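Local coordinates for protein actinorhodin polyketide putative beta-ketoacyl synthase 2 (Streptomyces coelicolor A3, PDB 1TQY) that serves as the chain length factor of the actinorhodin polyketide synthase, a ketosynthase-like protein of the thiolase superfamily that probably takes part in polyketide chain building, at residues Y104-G115 with T187-A198; Y233-L242 with R340-V351. All coordinates share one frame; numbering follows the deposited sequence.

Contact 1: Y104-G115 with T187-A198; sequences YDMGVVTANACG and TPLVVSGGVDSA
D196 OD2 is held by the turn that follows strand 106-111: C114 N meets it at 2.8 Å on the syn side, 19° out of the carboxylate plane, a water that also receives S197 N lies 2.9 Å from OD2, and A113 N adds a weak bond. S343 OG lies on the OD1 side, in a contact too short to be relied on. An aspartate suits this buried place because its short acid can accept from several backbone N-H groups at once. The turn is shaped from within by N112, whose OD1 accepts from G115 N in an Asx motif; its amide plane stands 82° from the D196 carboxylate. Behind the turn, strands 106-111 and 189-196 run parallel as neighbours in the N-terminal half of the thiolase fold. The backbone ladder is regular from D105 to V109, V191 N reaching G107 O at 2.9 Å and V109 N reaching V191 O at 2.9 Å, then loosens toward G193 and G194. V109 O accepts twice: from G193 N at 3.3 Å, and from S192 OG at 2.8 Å, which the serine reaches with OG anti to its own N (chi1 -168°). V109 CG2 meets V190 CG1 at 3.9 Å; these beta-branched valines suit extended backbone and pack against helix 171-185, V109 on H178, V190 on A179 and I183. Glycine suits position 193, where a CB would press on the carbonyl O of S192. At the other end the ring of P188 lies against D105, with CD 3.6 Å from D105 OD1, and L189 N bonds to D105 O.

Contact 2: Y233-L242 with R340-V351; sequences YVPGEGGAIL and RLYSGGGPLDVV
R340 crosses the ring of Y233 at about a right angle, where the loops leading into strand 238-242 and helix 345-351 meet. Beyond these loops the helix packs on the strand, a strand-helix layer of the thiolase fold. R340 CB sits 3.7 Å from Y233 CD1, CG also nears CD1, and CD comes over the ring face, 3.7 Å from the centroid, in a CH-pi contact. The chain then bends at chi3 (71°), carrying the guanidinium onward to a salt bridge with D305; its CZ is too far from the Y233 ring for more than a weak cation-pi attraction. A long arginine fits here because its methylenes can cover an aromatic face while its charge is paired beyond it. The backbone of R340 fixes this start: its N bonds to V234 O at 3.0 Å. The OH of Y342 meets the Y233 ring at its edge and lies 2.8 Å from Y233 OH, and Q207 is a further partner of Y342. Farther along, two glycines bring the backbones together, G239 CA and G344 CA being 3.7 Å apart, a distance that a bare CA on both sides permits. L341 places CD2 3.4 Å from G236 C. The helix then crosses the strand at 63°, and A240 is small enough for its CB to touch P347, L348 and V351 together. L242 forks over the same helix face, CD1 against V350 CG1 and CD2 3.9 Å from V351 CG2.

Both contacts are buried, but the centre of contact 2 is about 3 Å from the centre of the chain, that of contact 1 about 11 Å. They meet in one sheet, where strand 189-196 of contact 1 neighbours strand 238-246 of contact 2, and S192 O probably accepts from L242 N at 2.7 Å. Contact 1 is strand beside strand, held chiefly by backbone hydrogen bonds; contact 2 lays a helix across a strand through apolar packing and glycine-to-glycine closeness, while its loop end is polar and aromatic. They are also tied by side chains: S197 OG probably bonds to E237 OE1, and S343 OG of the second reaches A111 O of the first.

Contact 1: Y104-G115 with T187-A198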
ATOM      1  N   TYR B 104     -21.872   0.194   2.080  1.00 30.00           N
ATOM      2  CA  TYR B 104     -20.866   0.486   3.089  1.00 29.77           C
ATOM      3  C   TYR B 104     -20.412  -0.747   3.887  1.00 28.92           C
ATOM      4  O   TYR B 104     -19.381  -0.700   4.543  1.00 29.75           O
ATOM      5  CB  TYR B 104     -21.365   1.552   4.066  1.00 30.44           C
ATOM      6  CG  TYR B 104     -21.584   2.919   3.450  1.00 31.06           C
ATOM      7  CD1 TYR B 104     -20.553   3.591   2.791  1.00 30.05           C
ATOM      8  CD2 TYR B 104     -22.821   3.546   3.539  1.00 29.88           C
ATOM      9  CE1 TYR B 104     -20.756   4.855   2.236  1.00 31.80           C
ATOM     10  CE2 TYR B 104     -23.035   4.807   2.991  1.00 31.29           C
ATOM     11  CZ  TYR B 104     -22.007   5.458   2.343  1.00 31.32           C
ATOM     12  OH  TYR B 104     -22.220   6.705   1.809  1.00 32.84           O
ATOM     13  N   ASP B 105     -21.169  -1.839   3.840  1.00 27.39           N
ATOM     14  CA  ASP B 105     -20.785  -3.038   4.568  1.00 28.85           C
ATOM     15  C   ASP B 105     -19.826  -3.946   3.788  1.00 28.28           C
ATOM     16  O   ASP B 105     -19.557  -5.075   4.200  1.00 27.85           O
ATOM     17  CB  ASP B 105     -22.018  -3.854   4.985  1.00 31.81           C
ATOM     18  CG  ASP B 105     -22.789  -3.218   6.138  1.00 34.74           C
ATOM     19  OD1 ASP B 105     -22.180  -2.473   6.942  1.00 35.28           O
ATOM     20  OD2 ASP B 105     -24.004  -3.484   6.247  1.00 37.02           O
ATOM     21  N   MET B 106     -19.313  -3.456   2.665  1.00 27.79           N
ATOM     22  CA  MET B 106     -18.385  -4.231   1.853  1.00 27.77           C
ATOM     23  C   MET B 106     -17.086  -3.476   1.622  1.00 27.95           C
ATOM     24  O   MET B 106     -17.075  -2.387   1.042  1.00 29.02           O
ATOM     25  CB  MET B 106     -19.026  -4.591   0.519  1.00 27.88           C
ATOM     26  CG  MET B 106     -20.255  -5.465   0.674  1.00 28.49           C
ATOM     27  SD  MET B 106     -20.978  -5.868  -0.922  1.00 31.02           S
ATOM     28  CE  MET B 106     -21.841  -4.320  -1.318  1.00 26.81           C
ATOM     29  N   GLY B 107     -15.986  -4.066   2.082  1.00 26.88           N
ATOM     30  CA  GLY B 107     -14.686  -3.436   1.919  1.00 25.93           C
ATOM     31  C   GLY B 107     -13.764  -4.208   0.993  1.00 24.38           C
ATOM     32  O   GLY B 107     -14.050  -5.345   0.622  1.00 22.20           O
ATOM     33  N   VAL B 108     -12.654  -3.587   0.617  1.00 23.89           N
ATOM     34  CA  VAL B 108     -11.694  -4.234  -0.264  1.00 23.76           C
ATOM     35  C   VAL B 108     -10.263  -3.929   0.170  1.00 23.70           C
ATOM     36  O   VAL B 108      -9.843  -2.769   0.207  1.00 21.86           O
ATOM     37  CB  VAL B 108     -11.891  -3.790  -1.743  1.00 24.01           C
ATOM     38  CG1 VAL B 108     -10.840  -4.447  -2.636  1.00 24.51           C
ATOM     39  CG2 VAL B 108     -13.284  -4.196  -2.231  1.00 23.07           C
ATOM     40  N   VAL B 109      -9.522  -4.978   0.521  1.00 23.83           N
ATOM     41  CA  VAL B 109      -8.134  -4.836   0.953  1.00 24.07           C
ATOM     42  C   VAL B 109      -7.231  -5.762   0.144  1.00 24.27           C
ATOM     43  O   VAL B 109      -7.323  -6.982   0.257  1.00 25.48           O
ATOM     44  CB  VAL B 109      -7.968  -5.187   2.440  1.00 23.71           C
ATOM     45  CG1 VAL B 109      -6.534  -4.883   2.868  1.00 23.98           C
ATOM     46  CG2 VAL B 109      -8.958  -4.397   3.274  1.00 22.15           C
ATOM     47  N   THR B 110      -6.364  -5.171  -0.674  1.00 22.40           N
ATOM     48  CA  THR B 110      -5.448  -5.950  -1.499  1.00 21.65           C
ATOM     49  C   THR B 110      -4.010  -5.563  -1.289  1.00 22.60           C
ATOM     50  O   THR B 110      -3.718  -4.504  -0.742  1.00 23.83           O
ATOM     51  CB  THR B 110      -5.694  -5.730  -3.006  1.00 21.18           C
ATOM     52  OG1 THR B 110      -5.476  -4.344  -3.313  1.00 19.20           O
ATOM     53  CG2 THR B 110      -7.103  -6.155  -3.401  1.00 19.04           C
ATOM     54  N   ALA B 111      -3.106  -6.433  -1.721  1.00 21.22           N
ATOM     55  CA  ALA B 111      -1.685  -6.116  -1.653  1.00 23.02           C
ATOM     56  C   ALA B 111      -1.254  -6.051  -3.124  1.00 22.80           C
ATOM     57  O   ALA B 111      -1.826  -6.738  -3.968  1.00 23.68           O
ATOM     58  CB  ALA B 111      -0.922  -7.211  -0.917  1.00 21.70           C
ATOM     59  N   ASN B 112      -0.277  -5.212  -3.439  1.00 23.61           N
ATOM     60  CA  ASN B 112       0.203  -5.098  -4.814  1.00 26.52           C
ATOM     61  C   ASN B 112       1.706  -4.843  -4.753  1.00 26.88           C
ATOM     62  O   ASN B 112       2.157  -3.935  -4.063  1.00 30.85           O
ATOM     63  CB  ASN B 112      -0.490  -3.932  -5.528  1.00 26.59           C
ATOM     64  CG  ASN B 112      -0.537  -4.119  -7.026  1.00 30.51           C
ATOM     65  OD1 ASN B 112       0.431  -4.593  -7.634  1.00 30.29           O
ATOM     66  ND2 ASN B 112      -1.660  -3.738  -7.639  1.00 30.19           N
ATOM     67  N   ALA B 113       2.490  -5.637  -5.463  1.00 26.34           N
ATOM     68  CA  ALA B 113       3.935  -5.458  -5.416  1.00 25.26           C
ATOM     69  C   ALA B 113       4.544  -4.686  -6.590  1.00 24.68           C
ATOM     70  O   ALA B 113       5.372  -3.794  -6.393  1.00 24.57           O
ATOM     71  CB  ALA B 113       4.602  -6.821  -5.291  1.00 24.08           C
ATOM     72  N   CYS B 114       4.131  -5.035  -7.807  1.00 24.67           N
ATOM     73  CA  CYS B 114       4.654  -4.424  -9.029  1.00 25.32           C
ATOM     74  C   CYS B 114       3.703  -3.432  -9.664  1.00 24.48           C
ATOM     75  O   CYS B 114       4.125  -2.597 -10.455  1.00 22.33           O
ATOM     76  CB  CYS B 114       4.945  -5.505 -10.068  1.00 26.81           C
ATOM     77  SG  CYS B 114       5.880  -6.897  -9.428  1.00 35.63           S
ATOM     78  N   GLY B 115       2.421  -3.540  -9.330  1.00 24.01           N
ATOM     79  CA  GLY B 115       1.435  -2.658  -9.925  1.00 23.75           C
ATOM     80  C   GLY B 115       1.273  -3.062 -11.382  1.00 22.98           C
ATOM     81  O   GLY B 115       1.722  -4.140 -11.780  1.00 20.89           O
ATOM     82  N   THR B 187     -17.062  -3.916   9.661  1.00 30.17           N
ATOM     83  CA  THR B 187     -17.451  -4.132   8.264  1.00 28.15           C
ATOM     84  C   THR B 187     -17.643  -5.639   8.088  1.00 28.81           C
ATOM     85  O   THR B 187     -16.685  -6.389   8.135  1.00 29.31           O
ATOM     86  CB  THR B 187     -16.377  -3.658   7.275  1.00 27.58           C
ATOM     87  OG1 THR B 187     -16.079  -2.273   7.502  1.00 25.60           O
ATOM     88  CG2 THR B 187     -16.877  -3.838   5.843  1.00 25.88           C
ATOM     89  N   PRO B 188     -18.887  -6.096   7.861  1.00 30.23           N
ATOM     90  CA  PRO B 188     -19.241  -7.513   7.687  1.00 29.66           C
ATOM     91  C   PRO B 188     -18.531  -8.323   6.623  1.00 29.29           C
ATOM     92  O   PRO B 188     -18.212  -9.491   6.842  1.00 30.01           O
ATOM     93  CB  PRO B 188     -20.742  -7.472   7.409  1.00 29.07           C
ATOM     94  CG  PRO B 188     -21.184  -6.229   8.068  1.00 30.65           C
ATOM     95  CD  PRO B 188     -20.084  -5.257   7.702  1.00 30.00           C
ATOM     96  N   LEU B 189     -18.313  -7.728   5.460  1.00 29.67           N
ATOM     97  CA  LEU B 189     -17.666  -8.454   4.387  1.00 28.09           C
ATOM     98  C   LEU B 189     -16.502  -7.656   3.840  1.00 27.67           C
ATOM     99  O   LEU B 189     -16.576  -6.432   3.708  1.00 27.99           O
ATOM    100  CB  LEU B 189     -18.684  -8.766   3.280  1.00 27.96           C
ATOM    101  CG  LEU B 189     -18.253  -9.622   2.086  1.00 27.77           C
ATOM    102  CD1 LEU B 189     -19.463 -10.212   1.402  1.00 27.22           C
ATOM    103  CD2 LEU B 189     -17.440  -8.779   1.104  1.00 28.82           C
ATOM    104  N   VAL B 190     -15.425  -8.367   3.529  1.00 26.06           N
ATOM    105  CA  VAL B 190     -14.233  -7.747   2.989  1.00 24.96           C
ATOM    106  C   VAL B 190     -13.604  -8.665   1.950  1.00 25.03           C
ATOM    107  O   VAL B 190     -13.373  -9.855   2.201  1.00 25.51           O
ATOM    108  CB  VAL B 190     -13.202  -7.445   4.104  1.00 25.35           C
ATOM    109  CG1 VAL B 190     -11.890  -6.982   3.479  1.00 25.00           C
ATOM    110  CG2 VAL B 190     -13.744  -6.362   5.037  1.00 25.38           C
ATOM    111  N   VAL B 191     -13.356  -8.114   0.768  1.00 23.94           N
ATOM    112  CA  VAL B 191     -12.733  -8.866  -0.314  1.00 23.53           C
ATOM    113  C   VAL B 191     -11.244  -8.592  -0.172  1.00 22.74           C
ATOM    114  O   VAL B 191     -10.814  -7.439  -0.110  1.00 23.28           O
ATOM    115  CB  VAL B 191     -13.243  -8.387  -1.688  1.00 24.19           C
ATOM    116  CG1 VAL B 191     -12.435  -9.037  -2.801  1.00 23.43           C
ATOM    117  CG2 VAL B 191     -14.707  -8.741  -1.831  1.00 21.70           C
ATOM    118  N   SER B 192     -10.450  -9.648  -0.128  1.00 23.22           N
ATOM    119  CA  SER B 192      -9.029  -9.460   0.114  1.00 23.41           C
ATOM    120  C   SER B 192      -8.169 -10.433  -0.654  1.00 23.35           C
ATOM    121  O   SER B 192      -8.586 -11.547  -0.974  1.00 23.37           O
ATOM    122  CB  SER B 192      -8.764  -9.627   1.622  1.00 22.80           C
ATOM    123  OG  SER B 192      -7.461  -9.201   1.976  1.00 24.20           O
ATOM    124  N   GLY B 193      -6.950 -10.009  -0.938  1.00 23.15           N
ATOM    125  CA  GLY B 193      -6.047 -10.869  -1.660  1.00 23.97           C
ATOM    126  C   GLY B 193      -5.023 -10.047  -2.392  1.00 23.49           C
ATOM    127  O   GLY B 193      -4.719  -8.910  -2.028  1.00 23.82           O
ATOM    128  N   GLY B 194      -4.497 -10.644  -3.449  1.00 22.89           N
ATOM    129  CA  GLY B 194      -3.497  -9.981  -4.251  1.00 23.13           C
ATOM    130  C   GLY B 194      -3.203 -10.814  -5.474  1.00 22.46           C
ATOM    131  O   GLY B 194      -3.449 -12.026  -5.517  1.00 21.54           O
ATOM    132  N   VAL B 195      -2.677 -10.125  -6.473  1.00 22.52           N
ATOM    133  CA  VAL B 195      -2.312 -10.707  -7.745  1.00 24.09           C
ATOM    134  C   VAL B 195      -1.202  -9.834  -8.297  1.00 23.97           C
ATOM    135  O   VAL B 195      -1.276  -8.613  -8.211  1.00 24.81           O
ATOM    136  CB  VAL B 195      -3.497 -10.673  -8.745  1.00 24.72           C
ATOM    137  CG1 VAL B 195      -3.015 -11.052 -10.135  1.00 23.61           C
ATOM    138  CG2 VAL B 195      -4.593 -11.639  -8.304  1.00 23.76           C
ATOM    139  N   ASP B 196      -0.153 -10.451  -8.827  1.00 24.17           N
ATOM    140  CA  ASP B 196       0.936  -9.689  -9.431  1.00 24.25           C
ATOM    141  C   ASP B 196       1.250 -10.337 -10.759  1.00 23.63           C
ATOM    142  O   ASP B 196       0.880 -11.485 -10.996  1.00 23.91           O
ATOM    143  CB  ASP B 196       2.216  -9.697  -8.571  1.00 25.40           C
ATOM    144  CG  ASP B 196       2.339  -8.478  -7.672  1.00 29.94           C
ATOM    145  OD1 ASP B 196       2.100  -8.615  -6.445  1.00 29.92           O
ATOM    146  OD2 ASP B 196       2.685  -7.378  -8.177  1.00 31.00           O
ATOM    147  N   SER B 197       1.934  -9.586 -11.610  1.00 25.35           N
ATOM    148  CA  SER B 197       2.373 -10.039 -12.926  1.00 26.54           C
ATOM    149  C   SER B 197       3.390  -9.020 -13.415  1.00 25.67           C
ATOM    150  O   SER B 197       3.110  -7.827 -13.450  1.00 26.17           O
ATOM    151  CB  SER B 197       1.216 -10.103 -13.920  1.00 25.94           C
ATOM    152  OG  SER B 197       1.693 -10.554 -15.175  1.00 27.92           O
ATOM    153  N   ALA B 198       4.578  -9.485 -13.766  1.00 26.12           N
ATOM    154  CA  ALA B 198       5.613  -8.593 -14.251  1.00 26.74           C
ATOM    155  C   ALA B 198       6.389  -9.335 -15.328  1.00 27.28           C
ATOM    156  O   ALA B 198       7.613  -9.456 -15.261  1.00 27.21           O
ATOM    157  CB  ALA B 198       6.529  -8.195 -13.121  1.00 28.19           C
TER
HETATM  158  O   HOH W   1       1.557  -6.598 -10.714  1.00 27.37           O

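Contact 2: Y233-L242 with R340-V351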
ATOM      1  N   TYR B 233      14.552 -18.586  -6.816  1.00 23.47           N
ATOM      2  CA  TYR B 233      13.143 -18.864  -7.016  1.00 22.22           C
ATOM      3  C   TYR B 233      12.761 -18.566  -8.457  1.00 23.20           C
ATOM      4  O   TYR B 233      13.474 -17.849  -9.163  1.00 22.59           O
ATOM      5  CB  TYR B 233      12.286 -18.026  -6.051  1.00 22.81           C
ATOM      6  CG  TYR B 233      12.182 -16.552  -6.389  1.00 23.31           C
ATOM      7  CD1 TYR B 233      11.178 -16.077  -7.240  1.00 21.99           C
ATOM      8  CD2 TYR B 233      13.080 -15.628  -5.842  1.00 22.12           C
ATOM      9  CE1 TYR B 233      11.068 -14.715  -7.531  1.00 22.45           C
ATOM     10  CE2 TYR B 233      12.983 -14.269  -6.129  1.00 21.68           C
ATOM     11  CZ  TYR B 233      11.972 -13.816  -6.973  1.00 21.45           C
ATOM     12  OH  TYR B 233      11.860 -12.471  -7.239  1.00 22.35           O
ATOM     13  N   VAL B 234      11.653 -19.153  -8.896  1.00 21.69           N
ATOM     14  CA  VAL B 234      11.142 -18.911 -10.239  1.00 21.92           C
ATOM     15  C   VAL B 234       9.964 -17.941 -10.078  1.00 21.71           C
ATOM     16  O   VAL B 234       9.073 -18.187  -9.272  1.00 22.73           O
ATOM     17  CB  VAL B 234      10.641 -20.226 -10.906  1.00 21.78           C
ATOM     18  CG1 VAL B 234       9.921 -19.896 -12.215  1.00 19.82           C
ATOM     19  CG2 VAL B 234      11.841 -21.153 -11.209  1.00 22.37           C
ATOM     20  N   PRO B 235       9.965 -16.813 -10.810  1.00 22.42           N
ATOM     21  CA  PRO B 235       8.876 -15.824 -10.727  1.00 22.71           C
ATOM     22  C   PRO B 235       7.605 -16.423 -11.335  1.00 22.44           C
ATOM     23  O   PRO B 235       7.674 -17.330 -12.167  1.00 23.63           O
ATOM     24  CB  PRO B 235       9.371 -14.674 -11.600  1.00 21.76           C
ATOM     25  CG  PRO B 235      10.844 -14.885 -11.688  1.00 25.50           C
ATOM     26  CD  PRO B 235      11.012 -16.362 -11.739  1.00 22.11           C
ATOM     27  N   GLY B 236       6.451 -15.907 -10.938  1.00 21.53           N
ATOM     28  CA  GLY B 236       5.198 -16.384 -11.500  1.00 21.75           C
ATOM     29  C   GLY B 236       4.228 -15.220 -11.564  1.00 21.04           C
ATOM     30  O   GLY B 236       4.542 -14.145 -11.061  1.00 20.47           O
ATOM     31  N   GLU B 237       3.071 -15.403 -12.192  1.00 21.82           N
ATOM     32  CA  GLU B 237       2.066 -14.340 -12.260  1.00 22.21           C
ATOM     33  C   GLU B 237       0.780 -14.960 -11.758  1.00 23.07           C
ATOM     34  O   GLU B 237       0.556 -16.157 -11.937  1.00 21.28           O
ATOM     35  CB  GLU B 237       1.873 -13.833 -13.700  1.00 23.71           C
ATOM     36  CG  GLU B 237       1.111 -14.793 -14.603  1.00 27.71           C
ATOM     37  CD  GLU B 237       0.917 -14.261 -16.032  1.00 30.99           C
ATOM     38  OE1 GLU B 237       0.985 -13.027 -16.245  1.00 32.18           O
ATOM     39  OE2 GLU B 237       0.673 -15.087 -16.941  1.00 30.37           O
ATOM     40  N   GLY B 238      -0.063 -14.162 -11.116  1.00 24.06           N
ATOM     41  CA  GLY B 238      -1.311 -14.697 -10.617  1.00 23.71           C
ATOM     42  C   GLY B 238      -1.486 -14.461  -9.136  1.00 23.24           C
ATOM     43  O   GLY B 238      -0.825 -13.610  -8.541  1.00 23.72           O
ATOM     44  N   GLY B 239      -2.395 -15.219  -8.544  1.00 24.40           N
ATOM     45  CA  GLY B 239      -2.657 -15.082  -7.127  1.00 24.48           C
ATOM     46  C   GLY B 239      -4.045 -15.548  -6.754  1.00 24.74           C
ATOM     47  O   GLY B 239      -4.595 -16.467  -7.363  1.00 24.76           O
ATOM     48  N   ALA B 240      -4.623 -14.907  -5.747  1.00 24.31           N
ATOM     49  CA  ALA B 240      -5.950 -15.279  -5.303  1.00 23.58           C
ATOM     50  C   ALA B 240      -6.648 -14.134  -4.611  1.00 23.32           C
ATOM     51  O   ALA B 240      -6.020 -13.210  -4.105  1.00 24.31           O
ATOM     52  CB  ALA B 240      -5.863 -16.465  -4.363  1.00 24.29           C
ATOM     53  N   ILE B 241      -7.966 -14.197  -4.610  1.00 22.10           N
ATOM     54  CA  ILE B 241      -8.760 -13.191  -3.940  1.00 21.93           C
ATOM     55  C   ILE B 241      -9.726 -14.025  -3.126  1.00 23.92           C
ATOM     56  O   ILE B 241     -10.205 -15.059  -3.591  1.00 24.44           O
ATOM     57  CB  ILE B 241      -9.529 -12.323  -4.950  1.00 21.72           C
ATOM     58  CG1 ILE B 241      -8.543 -11.463  -5.764  1.00 21.78           C
ATOM     59  CG2 ILE B 241     -10.536 -11.449  -4.225  1.00 20.59           C
ATOM     60  CD1 ILE B 241      -7.788 -10.399  -4.957  1.00 19.99           C
ATOM     61  N   LEU B 242      -9.982 -13.622  -1.893  1.00 24.38           N
ATOM     62  CA  LEU B 242     -10.925 -14.368  -1.083  1.00 25.46           C
ATOM     63  C   LEU B 242     -11.889 -13.446  -0.379  1.00 24.61           C
ATOM     64  O   LEU B 242     -11.612 -12.263  -0.190  1.00 23.67           O
ATOM     65  CB  LEU B 242     -10.219 -15.274  -0.066  1.00 27.30           C
ATOM     66  CG  LEU B 242      -8.742 -15.158   0.313  1.00 28.15           C
ATOM     67  CD1 LEU B 242      -8.459 -16.226   1.374  1.00 25.65           C
ATOM     68  CD2 LEU B 242      -7.833 -15.378  -0.911  1.00 27.54           C
ATOM     69  N   ARG B 340       6.848 -17.943  -7.328  1.00 22.85           N
ATOM     70  CA  ARG B 340       6.499 -16.932  -6.331  1.00 23.13           C
ATOM     71  C   ARG B 340       5.647 -15.861  -7.008  1.00 23.21           C
ATOM     72  O   ARG B 340       6.083 -15.226  -7.972  1.00 22.16           O
ATOM     73  CB  ARG B 340       7.767 -16.303  -5.735  1.00 22.64           C
ATOM     74  CG  ARG B 340       8.629 -17.270  -4.900  1.00 23.39           C
ATOM     75  CD  ARG B 340       9.767 -16.559  -4.150  1.00 22.14           C
ATOM     76  NE  ARG B 340       9.330 -15.712  -3.037  1.00 24.76           N
ATOM     77  CZ  ARG B 340       8.983 -16.158  -1.832  1.00 24.90           C
ATOM     78  NH1 ARG B 340       9.013 -17.457  -1.566  1.00 25.65           N
ATOM     79  NH2 ARG B 340       8.629 -15.302  -0.884  1.00 24.90           N
ATOM     80  N   LEU B 341       4.440 -15.656  -6.491  1.00 22.47           N
ATOM     81  CA  LEU B 341       3.519 -14.697  -7.080  1.00 22.14           C
ATOM     82  C   LEU B 341       3.476 -13.361  -6.345  1.00 22.21           C
ATOM     83  O   LEU B 341       2.539 -12.579  -6.503  1.00 19.07           O
ATOM     84  CB  LEU B 341       2.115 -15.311  -7.157  1.00 21.19           C
ATOM     85  CG  LEU B 341       2.037 -16.768  -7.650  1.00 24.76           C
ATOM     86  CD1 LEU B 341       0.576 -17.177  -7.637  1.00 23.39           C
ATOM     87  CD2 LEU B 341       2.629 -16.929  -9.077  1.00 22.29           C
ATOM     88  N   TYR B 342       4.493 -13.103  -5.530  1.00 21.84           N
ATOM     89  CA  TYR B 342       4.592 -11.836  -4.819  1.00 21.65           C
ATOM     90  C   TYR B 342       3.357 -11.532  -3.976  1.00 21.79           C
ATOM     91  O   TYR B 342       3.086 -12.236  -3.003  1.00 21.02           O
ATOM     92  CB  TYR B 342       4.856 -10.716  -5.837  1.00 21.88           C
ATOM     93  CG  TYR B 342       6.132 -10.930  -6.635  1.00 25.09           C
ATOM     94  CD1 TYR B 342       7.384 -10.812  -6.029  1.00 25.76           C
ATOM     95  CD2 TYR B 342       6.090 -11.309  -7.980  1.00 24.96           C
ATOM     96  CE1 TYR B 342       8.561 -11.071  -6.734  1.00 24.79           C
ATOM     97  CE2 TYR B 342       7.266 -11.571  -8.695  1.00 25.77           C
ATOM     98  CZ  TYR B 342       8.494 -11.452  -8.062  1.00 25.70           C
ATOM     99  OH  TYR B 342       9.653 -11.743  -8.757  1.00 23.63           O
ATOM    100  N   SER B 343       2.600 -10.499  -4.341  1.00 22.14           N
ATOM    101  CA  SER B 343       1.425 -10.170  -3.561  1.00 23.53           C
ATOM    102  C   SER B 343       0.376 -11.264  -3.706  1.00 23.91           C
ATOM    103  O   SER B 343      -0.584 -11.318  -2.939  1.00 23.38           O
ATOM    104  CB  SER B 343       0.855  -8.801  -3.968  1.00 25.55           C
ATOM    105  OG  SER B 343       0.047  -8.888  -5.134  1.00 29.63           O
ATOM    106  N   GLY B 344       0.570 -12.156  -4.676  1.00 24.40           N
ATOM    107  CA  GLY B 344      -0.375 -13.248  -4.864  1.00 23.09           C
ATOM    108  C   GLY B 344      -0.010 -14.500  -4.076  1.00 24.16           C
ATOM    109  O   GLY B 344      -0.862 -15.339  -3.792  1.00 23.31           O
ATOM    110  N   GLY B 345       1.258 -14.607  -3.684  1.00 24.15           N
ATOM    111  CA  GLY B 345       1.730 -15.787  -2.970  1.00 23.93           C
ATOM    112  C   GLY B 345       1.107 -16.119  -1.628  1.00 23.61           C
ATOM    113  O   GLY B 345       0.753 -17.273  -1.377  1.00 24.08           O
ATOM    114  N   GLY B 346       0.989 -15.124  -0.758  1.00 23.20           N
ATOM    115  CA  GLY B 346       0.403 -15.362   0.550  1.00 23.05           C
ATOM    116  C   GLY B 346      -1.042 -15.814   0.391  1.00 24.73           C
ATOM    117  O   GLY B 346      -1.460 -16.858   0.922  1.00 24.01           O
ATOM    118  N   PRO B 347      -1.840 -15.032  -0.341  1.00 24.83           N
ATOM    119  CA  PRO B 347      -3.247 -15.362  -0.569  1.00 24.70           C
ATOM    120  C   PRO B 347      -3.452 -16.772  -1.126  1.00 24.70           C
ATOM    121  O   PRO B 347      -4.333 -17.500  -0.673  1.00 23.62           O
ATOM    122  CB  PRO B 347      -3.690 -14.269  -1.534  1.00 23.38           C
ATOM    123  CG  PRO B 347      -2.940 -13.077  -0.999  1.00 23.10           C
ATOM    124  CD  PRO B 347      -1.542 -13.661  -0.794  1.00 22.72           C
ATOM    125  N   LEU B 348      -2.627 -17.157  -2.100  1.00 25.25           N
ATOM    126  CA  LEU B 348      -2.745 -18.480  -2.706  1.00 26.44           C
ATOM    127  C   LEU B 348      -2.357 -19.584  -1.716  1.00 26.16           C
ATOM    128  O   LEU B 348      -2.953 -20.669  -1.704  1.00 25.42           O
ATOM    129  CB  LEU B 348      -1.888 -18.578  -3.976  1.00 26.18           C
ATOM    130  CG  LEU B 348      -2.195 -19.804  -4.845  1.00 25.32           C
ATOM    131  CD1 LEU B 348      -3.682 -19.827  -5.163  1.00 23.88           C
ATOM    132  CD2 LEU B 348      -1.380 -19.764  -6.134  1.00 24.60           C
ATOM    133  N   ASP B 349      -1.356 -19.306  -0.889  1.00 27.09           N
ATOM    134  CA  ASP B 349      -0.916 -20.255   0.132  1.00 27.47           C
ATOM    135  C   ASP B 349      -2.073 -20.479   1.111  1.00 25.98           C
ATOM    136  O   ASP B 349      -2.352 -21.611   1.512  1.00 25.55           O
ATOM    137  CB  ASP B 349       0.312 -19.703   0.868  1.00 29.30           C
ATOM    138  CG  ASP B 349       1.631 -20.099   0.198  1.00 33.04           C
ATOM    139  OD1 ASP B 349       1.627 -20.536  -0.981  1.00 33.25           O
ATOM    140  OD2 ASP B 349       2.689 -19.961   0.855  1.00 38.42           O
ATOM    141  N   VAL B 350      -2.746 -19.392   1.481  1.00 25.73           N
ATOM    142  CA  VAL B 350      -3.886 -19.470   2.383  1.00 22.35           C
ATOM    143  C   VAL B 350      -4.986 -20.348   1.782  1.00 22.12           C
ATOM    144  O   VAL B 350      -5.565 -21.192   2.466  1.00 20.36           O
ATOM    145  CB  VAL B 350      -4.453 -18.065   2.682  1.00 23.45           C
ATOM    146  CG1 VAL B 350      -5.809 -18.182   3.383  1.00 21.79           C
ATOM    147  CG2 VAL B 350      -3.464 -17.297   3.576  1.00 21.87           C
ATOM    148  N   VAL B 351      -5.277 -20.143   0.501  1.00 21.53           N
ATOM    149  CA  VAL B 351      -6.294 -20.934  -0.179  1.00 21.25           C
ATOM    150  C   VAL B 351      -5.886 -22.401  -0.183  1.00 22.96           C
ATOM    151  O   VAL B 351      -6.695 -23.290   0.084  1.00 20.93           O
ATOM    152  CB  VAL B 351      -6.484 -20.477  -1.645  1.00 20.08           C
ATOM    153  CG1 VAL B 351      -7.385 -21.465  -2.389  1.00 19.60           C
ATOM    154  CG2 VAL B 351      -7.097 -19.094  -1.685  1.00 19.98           C
TER